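Local atomic coordinates of mitochondrial dynamics protein MID49 (Mus musculus, PDB entry 4WOY), a protein that serves as a mitochondrial outer membrane receptor that recruits the dynamin-related fission protein Drp1 (DNM1L), regulates its GTPase activity and is required for mitochondrial fission. Residues 29-34 with 148-153. The protein carries 1 engineered substitution. Residues are numbered along the deposited sequence; the frame is centred on the assembly and turned at random.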
loop_
_atom_site.group_PDB
_atom_site.type_symbol
_atom_site.label_atom_id
_atom_site.label_comp_id
_atom_site.label_asym_id
_atom_site.label_seq_id
_atom_site.Cartn_x
_atom_site.Cartn_y
_atom_site.Cartn_z
ATOM N N GLY A 29 5.241 -14.504 7.201
ATOM C CA GLY A 29 4.553 -15.682 6.729
ATOM C C GLY A 29 4.010 -16.452 7.904
ATOM O O GLY A 29 2.869 -16.924 7.878
ATOM N N ASP A 30 4.823 -16.570 8.952
ATOM C CA ASP A 30 4.432 -17.348 10.131
ATOM C C ASP A 30 3.365 -16.665 10.975
ATOM O O ASP A 30 2.470 -17.323 11.498
ATOM C CB ASP A 30 5.646 -17.655 10.986
ATOM C CG ASP A 30 6.532 -18.698 10.360
ATOM O OD1 ASP A 30 5.993 -19.657 9.773
ATOM O OD2 ASP A 30 7.763 -18.560 10.452
ATOM N N ILE A 31 3.466 -15.348 11.107
ATOM C CA ILE A 31 2.441 -14.575 11.788
ATOM C C ILE A 31 1.097 -14.726 11.072
ATOM O O ILE A 31 0.056 -14.832 11.714
ATOM C CB ILE A 31 2.824 -13.092 11.857
ATOM C CG1 ILE A 31 4.111 -12.932 12.671
ATOM C CG2 ILE A 31 1.691 -12.276 12.457
ATOM C CD1 ILE A 31 4.647 -11.536 12.731
ATOM N N ALA A 32 1.124 -14.780 9.746
ATOM C CA ALA A 32 -0.113 -14.917 8.982
ATOM C C ALA A 32 -0.839 -16.224 9.288
ATOM O O ALA A 32 -2.050 -16.231 9.499
ATOM C CB ALA A 32 0.172 -14.819 7.488
ATOM N N LEU A 33 -0.091 -17.319 9.353
ATOM C CA LEU A 33 -0.686 -18.621 9.598
ATOM C C LEU A 33 -1.278 -18.749 10.989
ATOM O O LEU A 33 -2.302 -19.407 11.153
ATOM C CB LEU A 33 0.348 -19.722 9.383
ATOM C CG LEU A 33 0.886 -19.845 7.963
ATOM C CD1 LEU A 33 1.830 -21.018 7.887
ATOM C CD2 LEU A 33 -0.262 -20.018 6.996
ATOM N N GLU A 34 -0.620 -18.155 11.985
ATOM C CA GLU A 34 -1.142 -18.086 13.360
ATOM C C GLU A 34 -2.397 -17.213 13.451
ATOM O O GLU A 34 -3.411 -17.603 14.020
ATOM C CB GLU A 34 -0.069 -17.554 14.320
ATOM C CG GLU A 34 0.948 -18.588 14.747
ATOM C CD GLU A 34 0.283 -19.800 15.363
ATOM O OE1 GLU A 34 -0.513 -19.622 16.301
ATOM O OE2 GLU A 34 0.545 -20.931 14.918
ATOM N N SER A 148 6.264 -15.619 21.560
ATOM C CA SER A 148 7.123 -16.574 22.240
ATOM C C SER A 148 7.484 -17.729 21.311
ATOM O O SER A 148 8.628 -18.182 21.284
ATOM C CB SER A 148 6.436 -17.099 23.497
ATOM O OG SER A 148 7.267 -18.010 24.186
ATOM N N LEU A 149 6.500 -18.186 20.543
ATOM C CA LEU A 149 6.671 -19.296 19.608
ATOM C C LEU A 149 7.642 -18.971 18.471
ATOM O O LEU A 149 8.423 -19.824 18.045
ATOM C CB LEU A 149 5.310 -19.693 19.023
ATOM C CG LEU A 149 5.249 -20.735 17.900
ATOM C CD1 LEU A 149 5.385 -22.138 18.484
ATOM C CD2 LEU A 149 3.980 -20.605 17.028
ATOM N N LEU A 150 7.605 -17.728 18.002
ATOM C CA LEU A 150 8.386 -17.325 16.841
ATOM C C LEU A 150 9.652 -16.544 17.194
ATOM O O LEU A 150 10.333 -16.029 16.306
ATOM C CB LEU A 150 7.518 -16.486 15.900
ATOM C CG LEU A 150 6.255 -17.149 15.346
ATOM C CD1 LEU A 150 5.447 -16.141 14.559
ATOM C CD2 LEU A 150 6.596 -18.355 14.471
ATOM N N GLY A 151 9.962 -16.449 18.484
ATOM C CA GLY A 151 11.121 -15.697 18.927
ATOM C C GLY A 151 11.119 -14.228 18.508
ATOM O O GLY A 151 12.097 -13.754 17.928
ATOM N N CYS A 152 10.009 -13.525 18.752
ATOM C CA CYS A 152 9.917 -12.080 18.528
ATOM C C CYS A 152 8.791 -11.497 19.385
ATOM O O CYS A 152 8.103 -12.233 20.074
ATOM C CB CYS A 152 9.664 -11.762 17.057
ATOM S SG CYS A 152 8.101 -12.428 16.421
ATOM N N LEU A 153 8.619 -10.179 19.352
ATOM C CA LEU A 153 7.476 -9.522 19.997
ATOM C C LEU A 153 6.535 -8.977 18.932
ATOM O O LEU A 153 6.983 -8.280 18.024
ATOM C CB LEU A 153 7.908 -8.360 20.894
ATOM C CG LEU A 153 7.193 -8.223 22.244
ATOM C CD1 LEU A 153 7.872 -9.130 23.284
ATOM C CD2 LEU A 153 7.072 -6.761 22.715
#
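L150, in the last turn of helix 143-150, reaches across to D30 and I31 on the long helix 18-42. From CB, the side chain leads through CG to a fork whose two methyls both face D30 CB. CG lies anti to the carbonyl carbon of L150 (chi1 -59°), and chi2 is extended, which carries the fork toward the neighbouring helix. L150 CD2 meets the aliphatic root of the aspartate, 3.7 Å from D30 CB, and also lies near its carboxylate carbon, D30 CG, at 4.1 Å. L150 CD1 touches two residues, lying 3.9 Å from D30 CB and 4.0 Å from I31 CG1. I31 is buried and, like C152, also packs on L165, so the contact adjoins the mixed sheet through strand 162-166. One turn further along helix 18-42, E34 bends at chi2 (-55°) and lies at about a right angle to L149. E34 OE2 comes 4.0 Å from L149 CD2. Immediately after L150, G151, with positive phi, forms a Schellman motif with the last turn and leads the backbone toward strand 153-156. The contact thus joins the end of a short helix to the flank of a long one, at the surface of the MID51-like part of the chain, which is predicted to face the cytosol and belongs to the nucleotidyltransferase superfamily. No hydrogen bond or salt bridge crosses between the two segments; leucine methyls meet isoleucine, the carbon stem of D30 and the carboxylate of E34, which implies a small van der Waals junction rather than polar pairing.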